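Local coordinates for protein shikimate 5-dehydrogenase (Mycobacterium fortuitum subsp. fortuitum DSM 46621, PDB 4XIJ) that probably catalyses the NADP-dependent interconversion of 3-dehydroshikimate and shikimate, step four of the seven-step route to chorismate, at residues A[17-22]-A[57-62]; A[119-124]-A[241-246]; A[221-224]-A[228-231]. One frame throughout, in Å; residues are numbered along the deposited sequence. Where two conformers were deposited one is given.

Overall arrangement
The chain carries two sheets, and the contacts divide between them. Contact 1 belongs to the mixed sheet of the substrate-binding domain. Contacts 2 and 3 belong to the parallel sheet, on the other side of the chain's centre. The centres of contacts 1 and 2 lie about 29 Å apart. Contacts 2 and 3 are neighbours: strands 241-243 and 218-221 are paired, and Ile243 O accepts a hydrogen bond from Asp221 N. Contact 1 is buried and purely apolar, a strand against a helix. Contact 2 is partly buried, at an outer strand, and is loose and apolar with a backbone oxygen in it. Contact 3 is buried but polar, with a carboxylate facing the start of helix 230-237.

Contact 1 of 3, residues A[17-22]-A[57-62]; sequences AVLGSP and PGLVSA
Leu19, on strand 15-20, meets two neighbouring residues of helix 56-61, Leu59 and Val60. No hydrogen bond joins the two segments. Pro57 O accepts from both Ser61 N and Ser61 OG, the latter at 2.7 Å, and the two donors come from opposite faces of the carbonyl plane. The hydroxyl sits above that plane, 42° out of it. Leu59 comes next and points at the strand. It is modelled in two conformers, and what follows holds for the one described. Its CG is anti to the backbone N (chi1 178°), and Leu59 CD2 lies 3.8 Å from Leu19 CD1. Leu59 CD2 is also 3.9 Å from Leu19 CD2, so it faces both branches of the fork. In this conformer the two leucines meet tip to tip. Val60 follows and comes in obliquely across Leu19. Val60 CG2 reaches Leu19 CD1 at 3.8 Å, a contact that does not depend on the Leu59 conformer. Around them, Cys51 touches both Leu19 and Leu59, while Val60 also rests on Leu70 and Phe83. Ile49 of strand 45-50 adjoins Leu19. Helix 56-61 links strand 45-50 to the parallel strand 67-72, and strand 15-20 lies between these two in the sheet. This is a beta-alpha-beta crossover that skips one strand, packing its helix on the sheet of the substrate-binding domain.

Contact 2 of 3, residues A[119-124]-A[241-246]; sequences TGALGT and EAINGL
Ile243, on strand 241-243, lays its side chain against the last turn of helix 114-122, at Ala121 and Leu122. Both of its branches lie against the same backbone oxygen. CG1 stands beside the backbone N (chi1 -59°) and carries Ile243 CD1 to 3.6 Å from Ala121 O. Ile243 CG2 lies 4.1 Å from Ala121 O. Ile243 CG2 also faces Ala121 CB more distantly, at 4.5 Å. Leu122 starts out in the other direction, since its CB points away from the strand. Its chi1 of -100° is off the usual staggered values, and Leu122 CD2 ends 4.4 Å from Ile243 CD1. On the other segment, Asn244 CB points away from segment 119-124. Asn244 OD1 accepts from Leu246 N at 3.0 Å, capping the start of helix 246-261, with the donor tilted 25° from the amide plane. Leu220 of strand 218-221 touches Ala121, Leu122 and Ile243 alike. Arg218 NH2 makes a hydrogen bond to Leu122 O, and Arg218 NE forms a salt bridge with Glu241 OE1. The direct contact itself is therefore van der Waals only and rather loose, while a polar tie between helix and strand runs through Arg218.

Contact 3 of 3, residues A[221-224]-A[228-231]; sequences DAIY and PTPL
Asp221 and Thr229 meet where strand 218-221 turns through a loop into helix 230-237, an Asx turn and a helix N-cap joined by one hydrogen bond. Thr229 OG1 donates to Asp221 OD2 at 2.8 Å. The hydroxyl meets that oxygen nearly along the C-O axis. The other carboxylate oxygen looks back into its own loop. Asp221 OD1 accepts from Ile223 N at 3.1 Å, with an N-H...O angle of 160°, closing the Asx turn. This N-H comes from above the carboxylate plane, 58° out of it. One bond at each oxygen should restrict rotation of the carboxylate. Asp221 chi1 is -170°, with CG anti to the backbone N, which extends the group toward the helix start.

Thr229 is the N-cap residue of helix 230-237. Its OG1 lies between the backbone N and the carbonyl carbon, and it also accepts from Ala232 N. The hydroxyl thus donates to the strand end and accepts from the first turn of the helix. This is one strand-loop-helix step of the Rossmann-type nucleotide-binding domain, which probably binds NADP, with Asp221 at the carboxyl end of its strand. The bonds from the Thr229 hydroxyl and the Ile223 N-H would probably stabilise the negative charge of the carboxylate.

Apolar atoms pack beside the polar pair. Thr229 CG2 touches Ile223 CG2 at 3.7 Å, the two side chains crossing at about a right angle. Thr229 CG2 also lies 3.5 Å from Asp221 OD2. Leu231 CD2 comes to 4.0 Å from Asp221 OD2. Trp227 rests on Asp221, and Ala203 of helix 203-207 touches Thr229. Tyr224 packs on His25 and Arg27 of the loop that follows strand 15-20.

Contact 1 of 3, residues A[17-22]-A[57-62]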
loop_
_atom_site.group_PDB
_atom_site.type_symbol
_atom_site.label_atom_id
_atom_site.label_comp_id
_atom_site.label_asym_id
_atom_site.label_seq_id
_atom_site.Cartn_x
_atom_site.Cartn_y
_atom_site.Cartn_z
ATOM N N ALA A 17 14.898 -9.426 -0.552
ATOM C CA ALA A 17 15.242 -8.356 0.376
ATOM C C ALA A 17 14.236 -7.236 0.284
ATOM O O ALA A 17 13.485 -7.127 -0.711
ATOM C CB ALA A 17 16.646 -7.776 0.093
ATOM N N VAL A 18 14.266 -6.381 1.300
ATOM C CA VAL A 18 13.628 -5.058 1.203
ATOM C C VAL A 18 14.684 -3.977 1.098
ATOM O O VAL A 18 15.690 -4.007 1.798
ATOM C CB VAL A 18 12.676 -4.777 2.405
ATOM C CG1 VAL A 18 13.392 -4.817 3.805
ATOM C CG2 VAL A 18 11.904 -3.435 2.195
ATOM N N LEU A 19 14.461 -3.058 0.158
ATOM C CA LEU A 19 15.354 -1.921 -0.097
ATOM C C LEU A 19 14.690 -0.610 0.298
ATOM O O LEU A 19 13.528 -0.383 -0.039
ATOM C CB LEU A 19 15.719 -1.838 -1.577
ATOM C CG LEU A 19 16.238 -3.059 -2.324
ATOM C CD1 LEU A 19 16.719 -2.680 -3.745
ATOM C CD2 LEU A 19 17.172 -3.996 -1.614
ATOM N N GLY A 20 15.419 0.254 0.996
ATOM C CA GLY A 20 14.872 1.553 1.319
ATOM C C GLY A 20 15.715 2.250 2.365
ATOM O O GLY A 20 16.759 1.711 2.774
ATOM N N SER A 21 15.257 3.418 2.823
ATOM C CA SER A 21 16.012 4.183 3.798
ATOM C C SER A 21 15.110 5.273 4.377
ATOM O O SER A 21 14.698 6.176 3.668
ATOM C CB SER A 21 17.258 4.770 3.154
ATOM O OG SER A 21 17.950 5.584 4.093
ATOM N N PRO A 22 14.783 5.184 5.668
ATOM C CA PRO A 22 15.256 4.175 6.627
ATOM C C PRO A 22 14.613 2.797 6.408
ATOM O O PRO A 22 13.538 2.662 5.798
ATOM C CB PRO A 22 14.861 4.794 7.984
ATOM C CG PRO A 22 13.653 5.597 7.675
ATOM C CD PRO A 22 13.958 6.220 6.321
ATOM N N PRO A 57 19.243 1.400 -8.757
ATOM C CA PRO A 57 19.485 0.717 -10.030
ATOM C C PRO A 57 20.806 -0.070 -10.035
ATOM O O PRO A 57 20.848 -1.235 -10.500
ATOM C CB PRO A 57 19.449 1.882 -11.056
ATOM C CG PRO A 57 18.566 2.926 -10.382
ATOM C CD PRO A 57 18.973 2.854 -8.946
ATOM N N GLY A 58 21.889 0.515 -9.521
ATOM C CA GLY A 58 23.144 -0.212 -9.486
ATOM C C GLY A 58 23.093 -1.440 -8.609
ATOM O O GLY A 58 23.670 -2.475 -8.921
ATOM N N LEU A 59 22.389 -1.337 -7.493
ATOM C CA LEU A 59 22.281 -2.453 -6.575
ATOM C C LEU A 59 21.558 -3.625 -7.270
ATOM O O LEU A 59 22.038 -4.772 -7.273
ATOM C CB LEU A 59 21.511 -2.004 -5.332
ATOM C CG LEU A 59 21.290 -3.098 -4.299
ATOM C CD1 LEU A 59 22.629 -3.555 -3.794
ATOM C CD2 LEU A 59 20.441 -2.571 -3.178
ATOM N N VAL A 60 20.372 -3.359 -7.828
ATOM C CA VAL A 60 19.586 -4.451 -8.409
ATOM C C VAL A 60 20.266 -5.016 -9.654
ATOM O O VAL A 60 20.222 -6.231 -9.878
ATOM C CB VAL A 60 18.147 -3.982 -8.723
ATOM C CG1 VAL A 60 17.285 -5.142 -9.176
ATOM C CG2 VAL A 60 17.494 -3.376 -7.432
ATOM N N SER A 61 20.946 -4.150 -10.419
ATOM C CA SER A 61 21.588 -4.582 -11.651
ATOM C C SER A 61 22.626 -5.633 -11.378
ATOM O O SER A 61 22.830 -6.491 -12.214
ATOM C CB SER A 61 22.295 -3.427 -12.384
ATOM O OG SER A 61 21.385 -2.439 -12.860
ATOM N N ALA A 62 23.253 -5.581 -10.203
ATOM C CA ALA A 62 24.349 -6.495 -9.895
ATOM C C ALA A 62 23.911 -7.859 -9.317
ATOM O O ALA A 62 24.758 -8.779 -9.148
ATOM C CB ALA A 62 25.302 -5.805 -8.936
#

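Contact 2 of 3, residues A[119-124]-A[241-246]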
loop_
_atom_site.group_PDB
_atom_site.type_symbol
_atom_site.label_atom_id
_atom_site.label_comp_id
_atom_site.label_asym_id
_atom_site.label_seq_id
_atom_site.Cartn_x
_atom_site.Cartn_y
_atom_site.Cartn_z
ATOM N N THR A 119 -7.100 -2.380 -1.701
ATOM C CA THR A 119 -8.270 -3.151 -2.189
ATOM C C THR A 119 -8.562 -4.355 -1.289
ATOM O O THR A 119 -9.725 -4.684 -1.043
ATOM C CB THR A 119 -8.096 -3.670 -3.668
ATOM O OG1 THR A 119 -6.976 -4.572 -3.716
ATOM C CG2 THR A 119 -7.831 -2.512 -4.654
ATOM N N GLY A 120 -7.499 -4.980 -0.785
ATOM C CA GLY A 120 -7.625 -6.153 0.062
ATOM C C GLY A 120 -8.165 -5.759 1.431
ATOM O O GLY A 120 -9.022 -6.469 2.001
ATOM N N ALA A 121 -7.628 -4.681 2.019
ATOM C CA ALA A 121 -8.070 -4.309 3.377
ATOM C C ALA A 121 -9.515 -3.840 3.403
ATOM O O ALA A 121 -10.257 -4.138 4.344
ATOM C CB ALA A 121 -7.142 -3.203 3.940
ATOM N N LEU A 122 -9.915 -3.078 2.387
ATOM C CA LEU A 122 -11.260 -2.519 2.368
ATOM C C LEU A 122 -12.317 -3.499 1.874
ATOM O O LEU A 122 -13.465 -3.459 2.317
ATOM C CB LEU A 122 -11.283 -1.294 1.473
ATOM C CG LEU A 122 -11.221 0.061 2.121
ATOM C CD1 LEU A 122 -11.298 1.153 1.021
ATOM C CD2 LEU A 122 -12.412 0.255 3.115
ATOM N N GLY A 123 -11.951 -4.371 0.943
ATOM C CA GLY A 123 -12.935 -5.248 0.322
ATOM C C GLY A 123 -13.718 -4.574 -0.792
ATOM O O GLY A 123 -13.571 -4.918 -1.980
ATOM N N THR A 124 -14.606 -3.656 -0.413
ATOM C CA THR A 124 -15.281 -2.765 -1.374
ATOM C C THR A 124 -15.312 -1.383 -0.744
ATOM O O THR A 124 -15.186 -1.233 0.479
ATOM C CB THR A 124 -16.723 -3.237 -1.695
ATOM O OG1 THR A 124 -17.284 -2.440 -2.738
ATOM C CG2 THR A 124 -17.642 -3.124 -0.448
ATOM N N GLU A 241 -17.504 0.924 10.821
ATOM C CA GLU A 241 -16.404 -0.022 10.888
ATOM C C GLU A 241 -15.092 0.680 10.630
ATOM O O GLU A 241 -14.966 1.428 9.643
ATOM C CB GLU A 241 -16.598 -1.134 9.841
ATOM C CG GLU A 241 -15.445 -2.162 9.898
ATOM C CD GLU A 241 -15.496 -3.219 8.809
ATOM O OE1 GLU A 241 -16.329 -3.090 7.881
ATOM O OE2 GLU A 241 -14.694 -4.173 8.895
ATOM N N ALA A 242 -14.110 0.419 11.479
ATOM C CA ALA A 242 -12.780 0.964 11.310
ATOM C C ALA A 242 -11.820 -0.205 11.122
ATOM O O ALA A 242 -11.855 -1.191 11.877
ATOM C CB ALA A 242 -12.363 1.817 12.541
ATOM N N ILE A 243 -10.971 -0.097 10.111
ATOM C CA ILE A 243 -9.960 -1.102 9.773
ATOM C C ILE A 243 -8.588 -0.444 9.879
ATOM O O ILE A 243 -8.442 0.708 9.414
ATOM C CB ILE A 243 -10.157 -1.599 8.338
ATOM C CG1 ILE A 243 -11.551 -2.207 8.180
ATOM C CG2 ILE A 243 -9.103 -2.634 7.942
ATOM C CD1 ILE A 243 -12.061 -2.118 6.782
ATOM N N ASN A 244 -7.590 -1.103 10.482
ATOM C CA ASN A 244 -6.293 -0.392 10.570
ATOM C C ASN A 244 -5.235 -0.808 9.569
ATOM O O ASN A 244 -5.412 -1.752 8.804
ATOM C CB ASN A 244 -5.703 -0.446 11.993
ATOM C CG ASN A 244 -5.195 -1.815 12.437
ATOM O OD1 ASN A 244 -4.573 -2.542 11.689
ATOM N ND2 ASN A 244 -5.352 -2.084 13.720
ATOM N N GLY A 245 -4.123 -0.063 9.581
ATOM C CA GLY A 245 -3.105 -0.213 8.563
ATOM C C GLY A 245 -2.406 -1.547 8.542
ATOM O O GLY A 245 -1.790 -1.864 7.534
ATOM N N LEU A 246 -2.480 -2.334 9.617
ATOM C CA LEU A 246 -1.876 -3.687 9.544
ATOM C C LEU A 246 -2.531 -4.484 8.423
ATOM O O LEU A 246 -1.881 -5.341 7.810
ATOM C CB LEU A 246 -1.992 -4.465 10.862
ATOM C CG LEU A 246 -1.093 -3.888 11.950
ATOM C CD1 LEU A 246 -1.466 -4.613 13.251
ATOM C CD2 LEU A 246 0.424 -4.050 11.612
#

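Contact 3 of 3, residues A[221-224]-A[228-231]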
loop_
_atom_site.group_PDB
_atom_site.type_symbol
_atom_site.label_atom_id
_atom_site.label_comp_id
_atom_site.label_asym_id
_atom_site.label_seq_id
_atom_site.Cartn_x
_atom_site.Cartn_y
_atom_site.Cartn_z
ATOM N N ASP A 221 -7.982 3.158 8.076
ATOM C CA ASP A 221 -7.000 4.062 8.624
ATOM C C ASP A 221 -5.611 3.436 8.395
ATOM O O ASP A 221 -5.354 2.322 8.844
ATOM C CB ASP A 221 -7.279 4.256 10.122
ATOM C CG ASP A 221 -6.462 5.352 10.746
ATOM O OD1 ASP A 221 -5.540 5.896 10.116
ATOM O OD2 ASP A 221 -6.795 5.727 11.885
ATOM N N ALA A 222 -4.728 4.141 7.696
ATOM C CA ALA A 222 -3.378 3.650 7.448
ATOM C C ALA A 222 -2.589 3.481 8.753
ATOM O O ALA A 222 -1.629 2.700 8.806
ATOM C CB ALA A 222 -2.634 4.591 6.513
ATOM N N ILE A 223 -2.978 4.216 9.788
ATOM C CA ILE A 223 -2.297 4.125 11.073
ATOM C C ILE A 223 -2.711 2.865 11.808
ATOM O O ILE A 223 -3.890 2.444 11.724
ATOM C CB ILE A 223 -2.609 5.368 11.929
ATOM C CG1 ILE A 223 -2.229 6.641 11.155
ATOM C CG2 ILE A 223 -1.920 5.280 13.273
ATOM C CD1 ILE A 223 -0.768 6.699 10.738
ATOM N N TYR A 224 -1.767 2.247 12.527
ATOM C CA TYR A 224 -2.153 1.089 13.338
ATOM C C TYR A 224 -1.574 1.101 14.731
ATOM O O TYR A 224 -1.865 0.205 15.529
ATOM C CB TYR A 224 -1.770 -0.207 12.624
ATOM C CG TYR A 224 -0.312 -0.350 12.265
ATOM C CD1 TYR A 224 0.607 -0.857 13.191
ATOM C CD2 TYR A 224 0.145 -0.040 10.987
ATOM C CE1 TYR A 224 1.922 -1.040 12.859
ATOM C CE2 TYR A 224 1.480 -0.222 10.652
ATOM C CZ TYR A 224 2.362 -0.705 11.590
ATOM O OH TYR A 224 3.698 -0.895 11.256
ATOM N N PRO A 228 -7.237 1.661 19.169
ATOM C CA PRO A 228 -7.826 2.446 18.066
ATOM C C PRO A 228 -7.409 3.903 18.107
ATOM O O PRO A 228 -7.304 4.526 19.179
ATOM C CB PRO A 228 -9.335 2.325 18.322
ATOM C CG PRO A 228 -9.432 2.124 19.863
ATOM C CD PRO A 228 -8.219 1.294 20.212
ATOM N N THR A 229 -7.152 4.458 16.935
ATOM C CA THR A 229 -6.902 5.887 16.811
ATOM C C THR A 229 -8.141 6.707 17.192
ATOM O O THR A 229 -9.278 6.179 17.234
ATOM C CB THR A 229 -6.528 6.220 15.364
ATOM O OG1 THR A 229 -7.609 5.797 14.522
ATOM C CG2 THR A 229 -5.213 5.515 14.950
ATOM N N PRO A 230 -7.950 8.016 17.456
ATOM C CA PRO A 230 -9.134 8.873 17.649
ATOM C C PRO A 230 -10.143 8.788 16.505
ATOM O O PRO A 230 -11.380 8.728 16.749
ATOM C CB PRO A 230 -8.527 10.286 17.746
ATOM C CG PRO A 230 -7.232 10.024 18.444
ATOM C CD PRO A 230 -6.707 8.708 17.833
ATOM N N LEU A 231 -9.638 8.768 15.274
ATOM C CA LEU A 231 -10.509 8.596 14.113
ATOM C C LEU A 231 -11.319 7.288 14.216
ATOM O O LEU A 231 -12.557 7.289 14.082
ATOM C CB LEU A 231 -9.658 8.596 12.837
ATOM C CG LEU A 231 -10.399 8.282 11.528
ATOM C CD1 LEU A 231 -11.585 9.256 11.290
ATOM C CD2 LEU A 231 -9.390 8.350 10.361
#